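Local coordinates for odorant Binding Protein from Varroa destructor, form P2<1> (Varroa destructor, PDB 7NZA) that probably binds and carries small odorant molecules in a wide open internal cavity of a non-classical, mostly helical fold, at residues W18-P26 with N93-E101; A103-E114 with Y129-I140. All coordinates share one frame; numbering follows the deposited sequence. Where two conformers were deposited one is given.

Interaction 1 (W18-P26 with N93-E101); sequences WGKCEQLKP and NKKLDSEVE
Cys21, Gln23 and Leu24 meet Lys94, Leu96 and Val100 where the loop between strand 16-17 and helix 28-44 packs on the connection from helix 84-93 to helix 98-118, in the non-classical, disulfide-braced helical fold of this odorant-binding protein. The apolar part comes first. Leu96 sends CD2 against the loop, 4.0 Å from Cys21 SG and 3.9 Å from Leu24 CG, the two leucine side chains crossing at about a right angle. Val100 turns CG1 to Cys21 SG at 3.6 Å; that sulfur is bonded to Cys141, so the disulfide lies against the first turn of helix 98-118. On the side of Lys94, Leu24 CD2 rests across its aliphatic part, 3.7 Å from Lys94 CG.

The polar part runs through water. One molecule gives its hydrogens to Lys20 O and Gln23 OE1 and accepts from Asp97 N, linking two backbone groups and one side-chain amide. A bend at chi2 (85°) brings the Gln23 amide to this water, while CB and CG lie against the carbonyl oxygens, CB 3.3 Å from Lys94 O. At the other end Lys94 NZ donates to a second water at 2.9 Å, and this water donates in turn to Gln23 O and to Lys25 O.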
loop_
_atom_site.group_PDB
_atom_site.type_symbol
_atom_site.label_atom_id
_atom_site.label_comp_id
_atom_site.label_asym_id
_atom_site.label_seq_id
_atom_site.Cartn_x
_atom_site.Cartn_y
_atom_site.Cartn_z
ATOM N N TRP A 18 -9.184 0.389 -12.286
ATOM C CA TRP A 18 -8.387 1.137 -13.250
ATOM C C TRP A 18 -9.239 1.823 -14.312
ATOM O O TRP A 18 -8.656 2.526 -15.123
ATOM C CB TRP A 18 -7.339 0.196 -13.840
ATOM C CG TRP A 18 -6.306 -0.158 -12.805
ATOM C CD1 TRP A 18 -6.304 -1.254 -11.998
ATOM C CD2 TRP A 18 -5.196 0.670 -12.397
ATOM N NE1 TRP A 18 -5.254 -1.163 -11.118
ATOM C CE2 TRP A 18 -4.577 -0.005 -11.319
ATOM C CE3 TRP A 18 -4.679 1.884 -12.820
ATOM C CZ2 TRP A 18 -3.428 0.518 -10.708
ATOM C CZ3 TRP A 18 -3.569 2.373 -12.210
ATOM C CH2 TRP A 18 -2.956 1.700 -11.156
ATOM N N GLY A 19 -10.547 1.589 -14.322
ATOM C CA GLY A 19 -11.398 2.321 -15.264
ATOM C C GLY A 19 -11.013 2.050 -16.713
ATOM O O GLY A 19 -10.839 0.924 -17.164
ATOM N N LYS A 20 -10.767 3.112 -17.432
ATOM C CA LYS A 20 -10.381 3.180 -18.868
ATOM C C LYS A 20 -8.886 2.964 -19.050
ATOM O O LYS A 20 -8.388 3.134 -20.193
ATOM C CB LYS A 20 -10.838 4.502 -19.523
ATOM C CG LYS A 20 -12.335 4.747 -19.442
ATOM C CD LYS A 20 -12.840 5.999 -20.166
ATOM C CE LYS A 20 -11.911 7.187 -20.019
ATOM N NZ LYS A 20 -12.478 8.428 -20.604
ATOM N N CYS A 21 -8.119 2.746 -17.969
ATOM C CA CYS A 21 -6.653 2.860 -18.004
ATOM C C CYS A 21 -5.974 1.673 -17.315
ATOM O O CYS A 21 -5.077 1.870 -16.541
ATOM C CB CYS A 21 -6.280 4.190 -17.361
ATOM S SG CYS A 21 -6.905 5.589 -18.306
ATOM N N GLU A 22 -6.380 0.459 -17.674
ATOM C CA GLU A 22 -5.766 -0.773 -17.159
ATOM C C GLU A 22 -4.276 -0.771 -17.474
ATOM O O GLU A 22 -3.505 -1.361 -16.686
ATOM C CB GLU A 22 -6.465 -1.982 -17.763
ATOM C CG GLU A 22 -7.837 -2.255 -17.193
ATOM C CD GLU A 22 -7.897 -2.854 -15.785
ATOM O OE1 GLU A 22 -6.888 -3.386 -15.277
ATOM O OE2 GLU A 22 -9.011 -2.837 -15.224
ATOM N N GLN A 23 -3.841 -0.099 -18.528
ATOM C CA GLN A 23 -2.404 -0.069 -18.899
ATOM C C GLN A 23 -1.559 0.573 -17.811
ATOM O O GLN A 23 -0.344 0.440 -17.836
ATOM C CB GLN A 23 -2.199 0.714 -20.196
ATOM C CG GLN A 23 -2.849 0.048 -21.415
ATOM C CD GLN A 23 -4.292 0.407 -21.577
ATOM O OE1 GLN A 23 -4.961 1.096 -20.798
ATOM N NE2 GLN A 23 -4.826 -0.054 -22.717
ATOM N N LEU A 24 -2.151 1.349 -16.908
ATOM C CA LEU A 24 -1.330 2.043 -15.878
ATOM C C LEU A 24 -1.047 1.165 -14.658
ATOM O O LEU A 24 -0.320 1.607 -13.772
ATOM C CB LEU A 24 -2.032 3.337 -15.476
ATOM C CG LEU A 24 -2.208 4.356 -16.596
ATOM C CD1 LEU A 24 -2.828 5.666 -16.081
ATOM C CD2 LEU A 24 -0.897 4.651 -17.303
ATOM N N LYS A 25 -1.701 0.025 -14.571
ATOM C CA LYS A 25 -1.469 -0.852 -13.399
ATOM C C LYS A 25 -0.008 -1.279 -13.423
ATOM O O LYS A 25 0.438 -1.809 -14.438
ATOM C CB LYS A 25 -2.425 -2.020 -13.495
ATOM C CG LYS A 25 -2.295 -3.052 -12.374
ATOM C CD LYS A 25 -3.158 -4.214 -12.827
ATOM C CE LYS A 25 -3.548 -5.242 -11.815
ATOM N NZ LYS A 25 -4.675 -6.072 -12.357
ATOM N N PRO A 26 0.723 -1.116 -12.309
ATOM C CA PRO A 26 2.106 -1.586 -12.284
ATOM C C PRO A 26 2.172 -3.120 -12.451
ATOM O O PRO A 26 1.361 -3.842 -11.902
ATOM C CB PRO A 26 2.630 -1.150 -10.908
ATOM C CG PRO A 26 1.684 -0.053 -10.423
ATOM C CD PRO A 26 0.361 -0.417 -11.066
ATOM N N ASN A 93 4.662 5.444 -23.446
ATOM C CA ASN A 93 5.077 4.020 -23.525
ATOM C C ASN A 93 4.027 3.129 -22.898
ATOM O O ASN A 93 4.145 1.878 -23.100
ATOM C CB ASN A 93 6.466 3.819 -22.924
ATOM C CG ASN A 93 7.567 4.328 -23.840
ATOM O OD1 ASN A 93 7.361 4.545 -25.035
ATOM N ND2 ASN A 93 8.760 4.481 -23.286
ATOM N N LYS A 94 3.072 3.634 -22.128
ATOM C CA LYS A 94 2.023 2.785 -21.521
ATOM C C LYS A 94 1.042 2.324 -22.599
ATOM O O LYS A 94 0.224 1.424 -22.299
ATOM C CB LYS A 94 1.285 3.608 -20.457
ATOM C CG LYS A 94 2.134 4.074 -19.281
ATOM C CD LYS A 94 2.649 2.916 -18.465
ATOM C CE LYS A 94 3.249 3.367 -17.153
ATOM N NZ LYS A 94 3.697 2.186 -16.380
ATOM N N LYS A 95 0.959 3.016 -23.721
ATOM C CA LYS A 95 0.048 2.611 -24.808
ATOM C C LYS A 95 -1.402 2.656 -24.361
ATOM O O LYS A 95 -2.180 1.725 -24.610
ATOM C CB LYS A 95 0.466 1.238 -25.365
ATOM C CG LYS A 95 1.847 1.232 -26.011
ATOM C CD LYS A 95 2.038 2.404 -26.940
ATOM C CE LYS A 95 2.591 2.189 -28.331
ATOM N NZ LYS A 95 2.550 3.470 -29.084
ATOM N N LEU A 96 -1.781 3.769 -23.738
ATOM C CA LEU A 96 -3.191 4.070 -23.407
ATOM C C LEU A 96 -3.993 4.140 -24.713
ATOM O O LEU A 96 -3.426 4.520 -25.766
ATOM C CB LEU A 96 -3.232 5.427 -22.673
ATOM C CG LEU A 96 -2.667 5.421 -21.252
ATOM C CD1 LEU A 96 -2.506 6.864 -20.731
ATOM C CD2 LEU A 96 -3.546 4.611 -20.279
ATOM N N ASP A 97 -5.295 4.047 -24.602
ATOM C CA ASP A 97 -6.195 4.351 -25.748
ATOM C C ASP A 97 -5.935 5.785 -26.203
ATOM O O ASP A 97 -5.694 6.669 -25.352
ATOM C CB ASP A 97 -7.628 4.070 -25.302
ATOM C CG ASP A 97 -7.903 2.579 -25.051
ATOM O OD1 ASP A 97 -7.118 1.726 -25.495
ATOM O OD2 ASP A 97 -8.881 2.254 -24.347
ATOM N N SER A 98 -5.990 6.051 -27.503
ATOM C CA SER A 98 -5.525 7.340 -28.078
ATOM C C SER A 98 -6.221 8.535 -27.412
ATOM O O SER A 98 -5.504 9.546 -27.168
ATOM C CB SER A 98 -5.672 7.367 -29.596
ATOM O OG SER A 98 -4.898 6.324 -30.164
ATOM N N GLU A 99 -7.537 8.482 -27.181
ATOM C CA GLU A 99 -8.290 9.676 -26.701
ATOM C C GLU A 99 -7.799 9.950 -25.261
ATOM O O GLU A 99 -7.575 11.120 -24.901
ATOM C CB GLU A 99 -9.811 9.471 -26.678
ATOM N N VAL A 100 -7.667 8.905 -24.452
ATOM C CA VAL A 100 -7.147 9.027 -23.071
ATOM C C VAL A 100 -5.726 9.534 -23.120
ATOM O O VAL A 100 -5.406 10.434 -22.327
ATOM C CB VAL A 100 -7.220 7.680 -22.359
ATOM C CG1 VAL A 100 -6.359 7.700 -21.109
ATOM C CG2 VAL A 100 -8.676 7.350 -22.074
ATOM N N GLU A 101 -4.860 8.983 -23.941
ATOM C CA GLU A 101 -3.477 9.427 -24.013
ATOM C C GLU A 101 -3.477 10.937 -24.251
ATOM O O GLU A 101 -2.670 11.663 -23.657
ATOM C CB GLU A 101 -2.686 8.635 -25.056
ATOM C CG GLU A 101 -1.279 9.153 -25.155
ATOM C CD GLU A 101 -0.398 8.541 -26.230
ATOM O OE1 GLU A 101 0.058 7.411 -26.028
ATOM O OE2 GLU A 101 -0.167 9.206 -27.277
HETATM O O HOH W 1 -6.369 3.240 -22.032
HETATM O O HOH W 2 1.885 -0.015 -16.217
#

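Interaction 2 (A103-E114 with Y129-I140); sequences AVLLKHDACQKE and YQACMDYNISQI. With NA (sodium ion), chain E.
Tyr129 reaches across to His108, its OH 2.7 Å from His108 ND1 in a hydrogen bond. The hydroxyl lies in the imidazole plane, at its edge, while the two rings stand at 83° to each other. Carrying CG anti to the backbone N swings the phenol to the helix facing it, where CD1 comes up to Cys111 CB; Phe84 packs edge-to-face with the same ring. One turn on, Cys132 SG is joined to Cys111 SG at 2.1 Å, with a CB-SG-SG-CB torsion of -76°. Met133 bends twice, at chi2 and chi3, bringing SD to 3.5 Å from Cys111 SG and CE in beside His108 and Val104. Cys111 is thus a knob in the hole formed by Tyr129, Cys132, Met133 and Asn136, in an antiparallel helical hairpin of helices 98-118 and 122-141 whose axes here come within 8.8 Å at 148°. Asn136 uses ND2 to bond Cys132 O from above the carbonyl plane, on the face opposite its own backbone N; its OD1 lies 3.2 Å from Lys107 CE, the two side chains crossing at about a right angle. Ile137 then sets CG1 against Val104 CG1, and Ile140 ends the row, laying CD1 over Ala103 and against Lys107 CG. Beside this row, Leu105 O binds a sodium ion at 2.8 Å, a site shared with Arg88.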
loop_
_atom_site.group_PDB
_atom_site.type_symbol
_atom_site.label_atom_id
_atom_site.label_comp_id
_atom_site.label_asym_id
_atom_site.label_seq_id
_atom_site.Cartn_x
_atom_site.Cartn_y
_atom_site.Cartn_z
ATOM N N ALA A 103 -5.630 13.296 -23.724
ATOM C CA ALA A 103 -6.084 14.045 -22.535
ATOM C C ALA A 103 -5.030 14.006 -21.434
ATOM O O ALA A 103 -4.767 15.040 -20.819
ATOM C CB ALA A 103 -7.402 13.438 -22.100
ATOM N N VAL A 104 -4.450 12.860 -21.171
ATOM C CA VAL A 104 -3.389 12.746 -20.140
ATOM C C VAL A 104 -2.174 13.600 -20.488
ATOM O O VAL A 104 -1.603 14.279 -19.611
ATOM C CB VAL A 104 -3.065 11.271 -19.852
ATOM C CG1 VAL A 104 -1.831 11.207 -18.968
ATOM C CG2 VAL A 104 -4.264 10.525 -19.256
ATOM N N LEU A 105 -1.760 13.575 -21.751
ATOM C CA LEU A 105 -0.574 14.352 -22.162
ATOM C C LEU A 105 -0.862 15.873 -22.100
ATOM O O LEU A 105 0.071 16.631 -21.821
ATOM C CB LEU A 105 -0.193 13.895 -23.573
ATOM C CG LEU A 105 0.508 12.529 -23.650
ATOM C CD1 LEU A 105 0.750 12.219 -25.121
ATOM C CD2 LEU A 105 1.784 12.477 -22.862
ATOM N N LEU A 106 -2.077 16.284 -22.304
ATOM C CA LEU A 106 -2.422 17.707 -22.137
ATOM C C LEU A 106 -2.353 18.080 -20.675
ATOM O O LEU A 106 -1.792 19.114 -20.307
ATOM C CB LEU A 106 -3.815 17.998 -22.706
ATOM C CG LEU A 106 -4.205 19.469 -22.704
ATOM C CD1 LEU A 106 -3.221 20.320 -23.529
ATOM C CD2 LEU A 106 -5.609 19.610 -23.252
ATOM N N LYS A 107 -2.838 17.198 -19.780
ATOM C CA LYS A 107 -2.704 17.462 -18.336
ATOM C C LYS A 107 -1.265 17.388 -17.939
ATOM O O LYS A 107 -0.863 18.100 -16.993
ATOM C CB LYS A 107 -3.644 16.560 -17.526
ATOM C CG LYS A 107 -5.113 16.914 -17.657
ATOM C CD LYS A 107 -5.385 18.314 -17.184
ATOM C CE LYS A 107 -6.883 18.563 -17.067
ATOM N NZ LYS A 107 -7.094 19.900 -16.482
ATOM N N HIS A 108 -0.424 16.549 -18.541
ATOM C CA HIS A 108 1.015 16.598 -18.233
ATOM C C HIS A 108 1.479 18.038 -18.397
ATOM O O HIS A 108 2.252 18.539 -17.562
ATOM C CB HIS A 108 1.798 15.636 -19.162
ATOM C CG HIS A 108 3.228 15.811 -19.096
ATOM N ND1 HIS A 108 3.982 15.278 -18.099
ATOM C CD2 HIS A 108 4.036 16.533 -19.903
ATOM C CE1 HIS A 108 5.231 15.640 -18.276
ATOM N NE2 HIS A 108 5.298 16.410 -19.397
ATOM N N ASP A 109 1.193 18.666 -19.519
ATOM C CA ASP A 109 1.653 20.051 -19.763
ATOM C C ASP A 109 1.045 20.960 -18.685
ATOM O O ASP A 109 1.804 21.828 -18.199
ATOM C CB ASP A 109 1.314 20.486 -21.178
ATOM C CG ASP A 109 1.981 19.710 -22.295
ATOM O OD1 ASP A 109 3.087 19.265 -22.086
ATOM O OD2 ASP A 109 1.295 19.594 -23.347
ATOM N N ALA A 110 -0.242 20.813 -18.447
ATOM C CA ALA A 110 -0.866 21.727 -17.466
ATOM C C ALA A 110 -0.257 21.552 -16.073
ATOM O O ALA A 110 -0.008 22.526 -15.364
ATOM C CB ALA A 110 -2.364 21.469 -17.395
ATOM N N CYS A 111 0.043 20.330 -15.701
ATOM C CA CYS A 111 0.590 20.014 -14.369
ATOM C C CYS A 111 2.045 20.472 -14.290
ATOM O O CYS A 111 2.451 21.025 -13.257
ATOM C CB CYS A 111 0.505 18.526 -14.095
ATOM S SG CYS A 111 -1.192 17.976 -13.749
ATOM N N GLN A 112 2.850 20.331 -15.359
ATOM C CA GLN A 112 4.210 20.847 -15.354
ATOM C C GLN A 112 4.168 22.359 -15.187
ATOM O O GLN A 112 4.987 22.917 -14.477
ATOM C CB GLN A 112 4.952 20.387 -16.601
ATOM C CG GLN A 112 6.347 20.959 -16.679
ATOM C CD GLN A 112 7.102 20.460 -17.874
ATOM O OE1 GLN A 112 6.657 19.616 -18.620
ATOM N NE2 GLN A 112 8.355 20.906 -18.000
ATOM N N LYS A 113 3.286 23.027 -15.924
ATOM C CA LYS A 113 3.185 24.501 -15.842
ATOM C C LYS A 113 2.829 24.909 -14.424
ATOM O O LYS A 113 3.408 25.816 -13.852
ATOM C CB LYS A 113 2.144 24.979 -16.849
ATOM C CG LYS A 113 1.973 26.507 -16.806
ATOM C CD LYS A 113 0.909 27.054 -17.719
ATOM C CE LYS A 113 0.733 28.540 -17.660
ATOM N NZ LYS A 113 -0.105 29.018 -18.754
ATOM N N GLU A 114 1.780 24.278 -13.876
ATOM C CA GLU A 114 1.366 24.615 -12.493
ATOM C C GLU A 114 2.536 24.444 -11.528
ATOM O O GLU A 114 2.816 25.329 -10.684
ATOM C CB GLU A 114 0.145 23.827 -12.097
ATOM C CG GLU A 114 -0.325 24.148 -10.682
ATOM C CD GLU A 114 -1.473 23.301 -10.183
ATOM O OE1 GLU A 114 -1.957 22.437 -10.904
ATOM O OE2 GLU A 114 -1.872 23.506 -9.049
ATOM N N TYR A 129 3.655 18.321 -9.193
ATOM C CA TYR A 129 3.392 17.648 -10.482
ATOM C C TYR A 129 2.794 16.262 -10.230
ATOM O O TYR A 129 1.790 15.905 -10.853
ATOM C CB TYR A 129 4.685 17.499 -11.272
ATOM C CG TYR A 129 4.556 16.620 -12.474
ATOM C CD1 TYR A 129 3.985 17.090 -13.643
ATOM C CD2 TYR A 129 4.928 15.283 -12.423
ATOM C CE1 TYR A 129 3.834 16.276 -14.741
ATOM C CE2 TYR A 129 4.796 14.436 -13.510
ATOM C CZ TYR A 129 4.222 14.947 -14.688
ATOM O OH TYR A 129 4.056 14.073 -15.701
ATOM N N GLN A 130 3.365 15.490 -9.303
ATOM C CA GLN A 130 2.889 14.096 -9.099
ATOM C C GLN A 130 1.486 14.148 -8.519
ATOM O O GLN A 130 0.597 13.341 -8.899
ATOM C CB GLN A 130 3.823 13.329 -8.222
ATOM C CG GLN A 130 5.098 12.955 -8.915
ATOM C CD GLN A 130 5.967 12.020 -8.135
ATOM O OE1 GLN A 130 6.203 12.233 -6.940
ATOM N NE2 GLN A 130 6.455 10.947 -8.728
ATOM N N ALA A 131 1.205 15.063 -7.576
ATOM C CA ALA A 131 -0.142 15.163 -7.014
ATOM C C ALA A 131 -1.139 15.568 -8.089
ATOM O O ALA A 131 -2.251 15.057 -8.165
ATOM C CB ALA A 131 -0.166 16.139 -5.848
ATOM N N CYS A 132 -0.765 16.531 -8.891
ATOM C CA CYS A 132 -1.583 17.043 -10.021
ATOM C C CYS A 132 -1.904 15.921 -11.012
ATOM O O CYS A 132 -3.050 15.774 -11.447
ATOM C CB CYS A 132 -0.883 18.203 -10.708
ATOM S SG CYS A 132 -1.728 19.031 -12.067
ATOM N N MET A 133 -0.912 15.133 -11.323
ATOM C CA MET A 133 -1.130 14.029 -12.315
ATOM C C MET A 133 -1.941 12.909 -11.655
ATOM O O MET A 133 -2.777 12.298 -12.310
ATOM C CB MET A 133 0.193 13.514 -12.840
ATOM C CG MET A 133 0.820 14.548 -13.757
ATOM S SD MET A 133 -0.170 14.942 -15.226
ATOM C CE MET A 133 0.211 13.564 -16.307
ATOM N N ASP A 134 -1.727 12.629 -10.378
ATOM C CA ASP A 134 -2.532 11.559 -9.697
ATOM C C ASP A 134 -3.996 11.918 -9.817
ATOM O O ASP A 134 -4.819 11.078 -10.227
ATOM C CB ASP A 134 -2.065 11.399 -8.273
ATOM C CG ASP A 134 -2.608 10.190 -7.556
ATOM O OD1 ASP A 134 -1.904 9.218 -7.431
ATOM O OD2 ASP A 134 -3.783 10.245 -7.264
ATOM N N TYR A 135 -4.329 13.159 -9.500
ATOM C CA TYR A 135 -5.706 13.635 -9.552
ATOM C C TYR A 135 -6.255 13.652 -10.958
ATOM O O TYR A 135 -7.289 13.090 -11.246
ATOM C CB TYR A 135 -5.776 15.029 -8.925
ATOM C CG TYR A 135 -7.142 15.593 -9.000
ATOM C CD1 TYR A 135 -8.212 15.008 -8.349
ATOM C CD2 TYR A 135 -7.393 16.645 -9.829
ATOM C CE1 TYR A 135 -9.506 15.515 -8.477
ATOM C CE2 TYR A 135 -8.652 17.249 -9.861
ATOM C CZ TYR A 135 -9.704 16.645 -9.223
ATOM O OH TYR A 135 -10.960 17.219 -9.324
ATOM N N ASN A 136 -5.524 14.264 -11.885
ATOM C CA ASN A 136 -6.036 14.395 -13.263
ATOM C C ASN A 136 -6.082 13.083 -14.012
ATOM O O ASN A 136 -7.074 12.849 -14.712
ATOM C CB ASN A 136 -5.235 15.411 -14.058
ATOM C CG ASN A 136 -5.625 16.822 -13.716
ATOM O OD1 ASN A 136 -6.706 17.246 -14.138
ATOM N ND2 ASN A 136 -4.845 17.504 -12.916
ATOM N N ILE A 137 -5.121 12.226 -13.882
ATOM C CA ILE A 137 -5.167 10.890 -14.509
ATOM C C ILE A 137 -6.359 10.155 -13.962
ATOM O O ILE A 137 -7.107 9.470 -14.663
ATOM C CB ILE A 137 -3.871 10.127 -14.366
ATOM C CG1 ILE A 137 -2.728 10.780 -15.135
ATOM C CG2 ILE A 137 -4.093 8.688 -14.849
ATOM C CD1 ILE A 137 -1.417 10.130 -14.884
ATOM N N SER A 138 -6.584 10.221 -12.634
ATOM C CA SER A 138 -7.719 9.511 -11.990
ATOM C C SER A 138 -9.039 9.978 -12.591
ATOM O O SER A 138 -9.959 9.158 -12.856
ATOM C CB SER A 138 -7.730 9.641 -10.480
ATOM O OG SER A 138 -6.614 9.049 -9.921
ATOM N N GLN A 139 -9.167 11.286 -12.758
ATOM C CA GLN A 139 -10.399 11.848 -13.338
ATOM C C GLN A 139 -10.594 11.403 -14.777
ATOM O O GLN A 139 -11.679 10.993 -15.129
ATOM C CB GLN A 139 -10.390 13.385 -13.307
ATOM C CG GLN A 139 -10.402 13.987 -11.931
ATOM C CD GLN A 139 -11.761 13.790 -11.310
ATOM O OE1 GLN A 139 -12.779 14.189 -11.869
ATOM N NE2 GLN A 139 -11.799 13.187 -10.148
ATOM N N ILE A 140 -9.579 11.491 -15.608
ATOM C CA ILE A 140 -9.682 11.146 -17.040
ATOM C C ILE A 140 -10.023 9.678 -17.175
ATOM O O ILE A 140 -10.856 9.265 -18.000
ATOM C CB ILE A 140 -8.394 11.502 -17.754
ATOM C CG1 ILE A 140 -8.223 13.010 -17.842
ATOM C CG2 ILE A 140 -8.310 10.772 -19.106
ATOM C CD1 ILE A 140 -6.823 13.467 -18.112
HETATM NA NA NA E . 2.441 16.555 -23.319
#

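In the fold
Both contacts use helix 98-118: interaction 1 holds its first turn and the connection before it, interaction 2 the length that follows. Interaction 2 lies nearer the centre of the chain and is a helix-to-helix interface, closed by a disulfide between its own two segments and one direct hydrogen bond. Interaction 1 is more peripheral and smaller, its polar links made by water; its disulfide leads out of the contact to Cys141, at the end of helix 122-141. The two join where Leu24 CD1 meets Ile137 CG2 and Val100 approaches Ile140. NHE, probably from the crystallisation liquor, is bound about 4 Å from the side chains of Leu24 and of Ile137, and may mark a pocket; the second subunit touches both contacts.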